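Local coordinates for protein 2-Keto-3-deoxy-(6-phospho-)gluconate aldolase (Thermoproteus tenax, PDB 2R91) that belongs to the aldolases of the dihydrodipicolinate synthetase family, built as a parallel beta/alpha barrel and assembled from four chains, at residues A[73-87]-A[112-124]. Residues are numbered along the deposited sequence; the frame is centred on the assembly and turned at random.
Sequences SLNADEAIALAKYAE and KYFRDLCSAVSIP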
ATOM      1  N   SER A  73      11.788   9.345 -20.816  1.00 18.38           N
ATOM      2  CA  SER A  73      11.241  10.699 -20.814  1.00 18.80           C
ATOM      3  C   SER A  73       9.744  10.584 -20.892  1.00 17.08           C
ATOM      4  O   SER A  73       9.233   9.664 -21.519  1.00 19.16           O
ATOM      5  CB  SER A  73      11.739  11.485 -22.029  1.00 19.55           C
ATOM      6  OG  SER A  73      11.136  12.769 -22.031  1.00 18.41           O
ATOM      7  N   LEU A  74       9.021  11.549 -20.312  1.00 16.73           N
ATOM      8  CA  LEU A  74       7.568  11.571 -20.471  1.00 17.83           C
ATOM      9  C   LEU A  74       7.119  12.186 -21.824  1.00 18.92           C
ATOM     10  O   LEU A  74       5.922  12.308 -22.107  1.00 19.29           O
ATOM     11  CB  LEU A  74       6.879  12.231 -19.262  1.00 18.84           C
ATOM     12  CG  LEU A  74       7.125  11.491 -17.925  1.00 19.89           C
ATOM     13  CD1 LEU A  74       6.344  12.168 -16.787  1.00 18.13           C
ATOM     14  CD2 LEU A  74       6.723  10.019 -17.987  1.00 20.10           C
ATOM     15  N   ASN A  75       8.083  12.501 -22.676  1.00 19.41           N
ATOM     16  CA  ASN A  75       7.847  12.644 -24.103  1.00 20.20           C
ATOM     17  C   ASN A  75       8.617  11.501 -24.757  1.00 19.64           C
ATOM     18  O   ASN A  75       9.833  11.555 -24.831  1.00 18.43           O
ATOM     19  CB  ASN A  75       8.390  13.973 -24.608  1.00 19.76           C
ATOM     20  CG  ASN A  75       8.268  14.113 -26.136  1.00 21.44           C
ATOM     21  OD1 ASN A  75       7.906  13.162 -26.825  1.00 19.36           O
ATOM     22  ND2 ASN A  75       8.520  15.323 -26.651  1.00 20.12           N
ATOM     23  N   ALA A  76       7.910  10.483 -25.218  1.00 20.34           N
ATOM     24  CA  ALA A  76       8.555   9.227 -25.621  1.00 21.26           C
ATOM     25  C   ALA A  76       9.514   9.394 -26.805  1.00 22.17           C
ATOM     26  O   ALA A  76      10.477   8.663 -26.922  1.00 19.93           O
ATOM     27  CB  ALA A  76       7.495   8.173 -25.928  1.00 21.85           C
ATOM     28  N   ASP A  77       9.264  10.378 -27.678  1.00 23.19           N
ATOM     29  CA  ASP A  77      10.192  10.672 -28.787  1.00 23.59           C
ATOM     30  C   ASP A  77      11.575  11.013 -28.247  1.00 21.82           C
ATOM     31  O   ASP A  77      12.590  10.748 -28.889  1.00 18.86           O
ATOM     32  CB  ASP A  77       9.697  11.891 -29.596  1.00 26.87           C
ATOM     33  CG  ASP A  77       8.457  11.591 -30.412  1.00 31.86           C
ATOM     34  OD1 ASP A  77       8.348  10.472 -30.972  1.00 32.81           O
ATOM     35  OD2 ASP A  77       7.590  12.504 -30.496  1.00 35.91           O
ATOM     36  N   GLU A  78      11.624  11.641 -27.076  1.00 20.59           N
ATOM     37  CA  GLU A  78      12.937  11.960 -26.496  1.00 20.65           C
ATOM     38  C   GLU A  78      13.733  10.737 -26.038  1.00 18.84           C
ATOM     39  O   GLU A  78      14.964  10.747 -26.062  1.00 18.41           O
ATOM     40  CB  GLU A  78      12.804  12.948 -25.341  1.00 21.38           C
ATOM     41  CG  GLU A  78      12.286  14.283 -25.810  1.00 24.20           C
ATOM     42  CD  GLU A  78      12.303  15.323 -24.732  1.00 25.65           C
ATOM     43  OE1 GLU A  78      12.269  14.983 -23.517  1.00 26.21           O
ATOM     44  OE2 GLU A  78      12.301  16.499 -25.107  1.00 26.61           O
ATOM     45  N   ALA A  79      13.029   9.721 -25.567  1.00 17.50           N
ATOM     46  CA  ALA A  79      13.645   8.462 -25.160  1.00 18.67           C
ATOM     47  C   ALA A  79      14.258   7.783 -26.388  1.00 18.83           C
ATOM     48  O   ALA A  79      15.389   7.319 -26.359  1.00 18.13           O
ATOM     49  CB  ALA A  79      12.570   7.545 -24.474  1.00 17.24           C
ATOM     50  N   ILE A  80      13.500   7.733 -27.480  1.00 19.59           N
ATOM     51  CA  ILE A  80      14.029   7.204 -28.753  1.00 20.08           C
ATOM     52  C   ILE A  80      15.242   7.984 -29.259  1.00 19.85           C
ATOM     53  O   ILE A  80      16.251   7.407 -29.630  1.00 20.12           O
ATOM     54  CB  ILE A  80      12.930   7.201 -29.827  1.00 22.32           C
ATOM     55  CG1 ILE A  80      11.865   6.133 -29.499  1.00 22.38           C
ATOM     56  CG2 ILE A  80      13.515   6.960 -31.210  1.00 22.23           C
ATOM     57  CD1 ILE A  80      10.545   6.438 -30.156  1.00 25.59           C
ATOM     58  N   ALA A  81      15.146   9.300 -29.282  1.00 20.42           N
ATOM     59  CA  ALA A  81      16.255  10.121 -29.753  1.00 20.14           C
ATOM     60  C   ALA A  81      17.516   9.895 -28.907  1.00 19.90           C
ATOM     61  O   ALA A  81      18.627   9.796 -29.439  1.00 18.77           O
ATOM     62  CB  ALA A  81      15.871  11.592 -29.728  1.00 20.01           C
ATOM     63  N   LEU A  82      17.367   9.858 -27.579  1.00 18.67           N
ATOM     64  CA  LEU A  82      18.535   9.705 -26.735  1.00 18.12           C
ATOM     65  C   LEU A  82      19.090   8.290 -26.862  1.00 16.87           C
ATOM     66  O   LEU A  82      20.293   8.078 -26.816  1.00 18.48           O
ATOM     67  CB  LEU A  82      18.198   9.998 -25.262  1.00 17.79           C
ATOM     68  CG  LEU A  82      19.347   9.795 -24.278  1.00 19.18           C
ATOM     69  CD1 LEU A  82      20.439  10.825 -24.560  1.00 18.13           C
ATOM     70  CD2 LEU A  82      18.890   9.893 -22.773  1.00 18.11           C
ATOM     71  N   ALA A  83      18.222   7.311 -26.989  1.00 18.05           N
ATOM     72  CA  ALA A  83      18.729   5.935 -27.181  1.00 18.28           C
ATOM     73  C   ALA A  83      19.636   5.840 -28.413  1.00 19.38           C
ATOM     74  O   ALA A  83      20.705   5.214 -28.377  1.00 17.20           O
ATOM     75  CB  ALA A  83      17.573   4.931 -27.284  1.00 18.34           C
ATOM     76  N   LYS A  84      19.216   6.475 -29.515  1.00 20.57           N
ATOM     77  CA  LYS A  84      20.055   6.457 -30.726  1.00 22.42           C
ATOM     78  C   LYS A  84      21.367   7.197 -30.477  1.00 21.44           C
ATOM     79  O   LYS A  84      22.429   6.735 -30.893  1.00 22.09           O
ATOM     80  CB  LYS A  84      19.303   7.067 -31.932  1.00 24.64           C
ATOM     81  CG  LYS A  84      18.029   6.369 -32.322  1.00 25.84           C
ATOM     82  CD  LYS A  84      17.361   7.082 -33.511  1.00 26.67           C
ATOM     83  CE  LYS A  84      16.034   6.459 -33.895  1.00 29.42           C
ATOM     84  NZ  LYS A  84      14.973   7.423 -34.530  1.00 32.16           N
ATOM     85  N   TYR A  85      21.301   8.340 -29.792  1.00 20.22           N
ATOM     86  CA  TYR A  85      22.495   9.107 -29.439  1.00 20.00           C
ATOM     87  C   TYR A  85      23.480   8.295 -28.588  1.00 20.65           C
ATOM     88  O   TYR A  85      24.700   8.253 -28.867  1.00 21.19           O
ATOM     89  CB  TYR A  85      22.110  10.383 -28.681  1.00 20.96           C
ATOM     90  CG  TYR A  85      23.268  11.332 -28.459  1.00 20.96           C
ATOM     91  CD1 TYR A  85      23.814  12.054 -29.542  1.00 21.12           C
ATOM     92  CD2 TYR A  85      23.842  11.495 -27.200  1.00 19.83           C
ATOM     93  CE1 TYR A  85      24.878  12.894 -29.378  1.00 19.84           C
ATOM     94  CE2 TYR A  85      24.908  12.363 -27.015  1.00 20.24           C
ATOM     95  CZ  TYR A  85      25.415  13.064 -28.128  1.00 21.47           C
ATOM     96  OH  TYR A  85      26.453  13.925 -27.994  1.00 21.20           O
ATOM     97  N   ALA A  86      22.959   7.659 -27.538  1.00 20.64           N
ATOM     98  CA  ALA A  86      23.787   6.826 -26.657  1.00 18.84           C
ATOM     99  C   ALA A  86      24.480   5.721 -27.461  1.00 18.63           C
ATOM    100  O   ALA A  86      25.677   5.474 -27.305  1.00 19.28           O
ATOM    101  CB  ALA A  86      22.922   6.220 -25.553  1.00 18.21           C
ATOM    102  N   GLU A  87      23.726   5.062 -28.317  1.00 19.84           N
ATOM    103  CA  GLU A  87      24.299   4.029 -29.168  1.00 22.82           C
ATOM    104  C   GLU A  87      25.442   4.565 -30.038  1.00 24.00           C
ATOM    105  O   GLU A  87      26.479   3.905 -30.193  1.00 24.15           O
ATOM    106  CB  GLU A  87      23.219   3.419 -30.040  1.00 24.94           C
ATOM    107  CG  GLU A  87      23.764   2.299 -30.933  1.00 28.12           C
ATOM    108  CD  GLU A  87      22.656   1.680 -31.740  1.00 29.95           C
ATOM    109  OE1 GLU A  87      22.054   2.394 -32.555  1.00 32.44           O
ATOM    110  OE2 GLU A  87      22.343   0.501 -31.539  1.00 31.47           O
ATOM    111  N   LYS A 112       3.923  -0.576 -25.977  1.00 22.22           N
ATOM    112  CA  LYS A 112       4.306   0.200 -27.156  1.00 22.25           C
ATOM    113  C   LYS A 112       5.554   1.011 -26.866  1.00 20.84           C
ATOM    114  O   LYS A 112       6.473   1.040 -27.686  1.00 21.03           O
ATOM    115  CB  LYS A 112       3.165   1.150 -27.609  1.00 23.72           C
ATOM    116  CG  LYS A 112       3.541   1.988 -28.846  1.00 24.60           C
ATOM    117  CD  LYS A 112       2.334   2.694 -29.454  1.00 26.24           C
ATOM    118  CE  LYS A 112       2.725   3.618 -30.630  1.00 26.86           C
ATOM    119  NZ  LYS A 112       3.520   2.914 -31.675  1.00 30.63           N
ATOM    120  N   TYR A 113       5.584   1.673 -25.708  1.00 19.80           N
ATOM    121  CA  TYR A 113       6.774   2.415 -25.271  1.00 19.71           C
ATOM    122  C   TYR A 113       8.062   1.596 -25.369  1.00 19.98           C
ATOM    123  O   TYR A 113       9.040   2.012 -26.006  1.00 19.27           O
ATOM    124  CB  TYR A 113       6.613   2.911 -23.823  1.00 19.10           C
ATOM    125  CG  TYR A 113       7.853   3.654 -23.333  1.00 19.21           C
ATOM    126  CD1 TYR A 113       8.130   4.963 -23.788  1.00 18.58           C
ATOM    127  CD2 TYR A 113       8.766   3.044 -22.447  1.00 17.73           C
ATOM    128  CE1 TYR A 113       9.266   5.659 -23.365  1.00 18.63           C
ATOM    129  CE2 TYR A 113       9.876   3.713 -22.013  1.00 17.94           C
ATOM    130  CZ  TYR A 113      10.138   5.026 -22.474  1.00 20.57           C
ATOM    131  OH  TYR A 113      11.255   5.702 -22.037  1.00 19.66           O
ATOM    132  N   PHE A 114       8.082   0.443 -24.701  1.00 19.51           N
ATOM    133  CA  PHE A 114       9.279  -0.410 -24.732  1.00 19.68           C
ATOM    134  C   PHE A 114       9.546  -0.984 -26.107  1.00 20.25           C
ATOM    135  O   PHE A 114      10.673  -1.013 -26.530  1.00 21.32           O
ATOM    136  CB  PHE A 114       9.225  -1.530 -23.656  1.00 19.11           C
ATOM    137  CG  PHE A 114       9.522  -1.021 -22.255  1.00 17.96           C
ATOM    138  CD1 PHE A 114      10.820  -0.770 -21.861  1.00 19.03           C
ATOM    139  CD2 PHE A 114       8.498  -0.811 -21.346  1.00 18.51           C
ATOM    140  CE1 PHE A 114      11.124  -0.286 -20.584  1.00 18.47           C
ATOM    141  CE2 PHE A 114       8.777  -0.323 -20.072  1.00 18.67           C
ATOM    142  CZ  PHE A 114      10.111  -0.066 -19.687  1.00 17.52           C
ATOM    143  N   ARG A 115       8.518  -1.397 -26.829  1.00 21.71           N
ATOM    144  CA  ARG A 115       8.778  -1.959 -28.167  1.00 24.88           C
ATOM    145  C   ARG A 115       9.343  -0.916 -29.142  1.00 24.63           C
ATOM    146  O   ARG A 115      10.258  -1.200 -29.913  1.00 24.43           O
ATOM    147  CB  ARG A 115       7.526  -2.631 -28.708  1.00 25.50           C
ATOM    148  CG  ARG A 115       7.276  -3.939 -27.964  1.00 28.25           C
ATOM    149  CD  ARG A 115       5.899  -4.459 -28.195  1.00 30.61           C
ATOM    150  NE  ARG A 115       5.676  -5.732 -27.511  1.00 32.60           N
ATOM    151  CZ  ARG A 115       4.476  -6.278 -27.330  1.00 34.41           C
ATOM    152  NH1 ARG A 115       3.387  -5.640 -27.764  1.00 34.78           N
ATOM    153  NH2 ARG A 115       4.354  -7.458 -26.717  1.00 33.85           N
ATOM    154  N   ASP A 116       8.838   0.307 -29.066  1.00 24.48           N
ATOM    155  CA  ASP A 116       9.411   1.391 -29.848  1.00 25.30           C
ATOM    156  C   ASP A 116      10.881   1.652 -29.523  1.00 24.92           C
ATOM    157  O   ASP A 116      11.698   1.950 -30.399  1.00 23.92           O
ATOM    158  CB  ASP A 116       8.614   2.663 -29.631  1.00 26.67           C
ATOM    159  CG  ASP A 116       7.333   2.676 -30.422  1.00 29.31           C
ATOM    160  OD1 ASP A 116       7.053   1.678 -31.129  1.00 30.50           O
ATOM    161  OD2 ASP A 116       6.600   3.674 -30.320  1.00 29.88           O
ATOM    162  N   LEU A 117      11.231   1.568 -28.245  1.00 24.28           N
ATOM    163  CA  LEU A 117      12.624   1.721 -27.860  1.00 24.66           C
ATOM    164  C   LEU A 117      13.499   0.620 -28.454  1.00 24.32           C
ATOM    165  O   LEU A 117      14.590   0.883 -29.002  1.00 25.54           O
ATOM    166  CB  LEU A 117      12.715   1.667 -26.337  1.00 25.58           C
ATOM    167  CG  LEU A 117      13.533   2.697 -25.596  1.00 28.12           C
ATOM    168  CD1 LEU A 117      13.405   4.100 -26.236  1.00 27.07           C
ATOM    169  CD2 LEU A 117      13.069   2.698 -24.111  1.00 25.57           C
ATOM    170  N   CYS A 118      13.045  -0.622 -28.330  1.00 24.68           N
ATOM    171  CA  CYS A 118      13.792  -1.751 -28.905  1.00 27.92           C
ATOM    172  C   CYS A 118      13.991  -1.616 -30.425  1.00 28.64           C
ATOM    173  O   CYS A 118      15.036  -2.002 -30.955  1.00 29.90           O
ATOM    174  CB  CYS A 118      13.102  -3.085 -28.590  1.00 29.67           C
ATOM    175  SG  CYS A 118      13.139  -3.573 -26.804  1.00 32.06           S
ATOM    176  N   SER A 119      12.996  -1.068 -31.120  1.00 29.35           N
ATOM    177  CA  SER A 119      13.074  -0.905 -32.582  1.00 30.76           C
ATOM    178  C   SER A 119      14.054   0.168 -32.984  1.00 30.39           C
ATOM    179  O   SER A 119      14.544   0.164 -34.116  1.00 31.38           O
ATOM    180  CB  SER A 119      11.720  -0.514 -33.156  1.00 30.87           C
ATOM    181  OG  SER A 119      10.797  -1.559 -32.996  1.00 34.68           O
ATOM    182  N   ALA A 120      14.302   1.105 -32.067  1.00 28.45           N
ATOM    183  CA  ALA A 120      15.138   2.272 -32.330  1.00 27.72           C
ATOM    184  C   ALA A 120      16.642   1.980 -32.384  1.00 27.28           C
ATOM    185  O   ALA A 120      17.412   2.752 -32.950  1.00 26.76           O
ATOM    186  CB  ALA A 120      14.847   3.372 -31.281  1.00 27.89           C
ATOM    187  N   VAL A 121      17.081   0.909 -31.744  1.00 25.87           N
ATOM    188  CA  VAL A 121      18.517   0.651 -31.617  1.00 25.63           C
ATOM    189  C   VAL A 121      18.829  -0.823 -31.812  1.00 26.45           C
ATOM    190  O   VAL A 121      17.942  -1.676 -31.756  1.00 25.37           O
ATOM    191  CB  VAL A 121      19.068   1.078 -30.198  1.00 26.45           C
ATOM    192  CG1 VAL A 121      18.913   2.609 -29.982  1.00 25.64           C
ATOM    193  CG2 VAL A 121      18.348   0.294 -29.068  1.00 26.12           C
ATOM    194  N   SER A 122      20.113  -1.112 -31.996  1.00 28.78           N
ATOM    195  CA  SER A 122      20.613  -2.474 -32.129  1.00 30.64           C
ATOM    196  C   SER A 122      21.196  -2.992 -30.829  1.00 30.35           C
ATOM    197  O   SER A 122      21.173  -4.200 -30.584  1.00 31.68           O
ATOM    198  CB  SER A 122      21.698  -2.526 -33.216  1.00 32.45           C
ATOM    199  OG  SER A 122      21.134  -2.071 -34.431  1.00 34.99           O
ATOM    200  N   ILE A 123      21.753  -2.096 -30.015  1.00 28.35           N
ATOM    201  CA  ILE A 123      22.309  -2.510 -28.724  1.00 26.71           C
ATOM    202  C   ILE A 123      21.159  -2.978 -27.796  1.00 26.37           C
ATOM    203  O   ILE A 123      20.004  -2.642 -28.028  1.00 26.11           O
ATOM    204  CB  ILE A 123      23.160  -1.389 -28.077  1.00 25.86           C
ATOM    205  CG1 ILE A 123      22.338  -0.094 -27.892  1.00 25.26           C
ATOM    206  CG2 ILE A 123      24.423  -1.125 -28.904  1.00 26.04           C
ATOM    207  CD1 ILE A 123      23.089   0.973 -27.086  1.00 26.28           C
ATOM    208  N   PRO A 124      21.475  -3.780 -26.764  1.00 25.69           N
ATOM    209  CA  PRO A 124      20.468  -4.311 -25.833  1.00 25.86           C
ATOM    210  C   PRO A 124      19.692  -3.194 -25.118  1.00 24.62           C
ATOM    211  O   PRO A 124      20.274  -2.167 -24.748  1.00 23.41           O
ATOM    212  CB  PRO A 124      21.307  -5.074 -24.805  1.00 25.68           C
ATOM    213  CG  PRO A 124      22.585  -5.406 -25.523  1.00 27.76           C
ATOM    214  CD  PRO A 124      22.837  -4.223 -26.419  1.00 26.46           C
TER
HETATM  215  O   HOH W   1      21.484   0.461 -34.961  1.00 46.72           O
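Glu87 reaches across from the helix 76-87 to grip the segment Val121 to Ile123 that leads out of the helix 112-120. One carboxylate oxygen does the work: OE2 accepts from Ser122 N at 2.8 Å through its syn lone pair and from Ile123 N at 3.1 Å, the latter arriving nearly along the C-O axis. With CG anti to the backbone N (chi1 -179°) and the chain extended beyond it, the carboxylate lies beside Val121 CB, while its methylenes lie alongside Ile123, the two side chains running in opposite directions, with Ile123 CD1 3.8 Å from Glu87 CB. A water that donates to Glu87 OE1 also lies 2.6 Å from Ser122 OG, a solvent link from the second oxygen to the same segment.

Toward the other end the contact becomes apolar, and Ala76, Ala79 and Ala83 of one helix meet larger side chains of the other segment. Val121 CG1 packs against Ala83, Ala120 CB meets Ile80 CG2 at 3.8 Å, and Leu117 CD1 fits among Ala79, Ile80 and Ala83. Ala76 CB touches the Tyr113 ring at its edge, 3.9 Å from CD1, whereas Ala79 CB lies 3.3 Å from Tyr113 OH, a hydroxyl hydrogen-bonded to Ser96.

Behind this layer Ile123 and Leu117 rest on strand 93-96, and Tyr263 of a second subunit packs on Ala76 and Tyr113. The helix axes, 9.3 Å apart and inclined at 28°, run roughly parallel, as expected of consecutive outer helices in a TIM barrel, here joined through the strand between them.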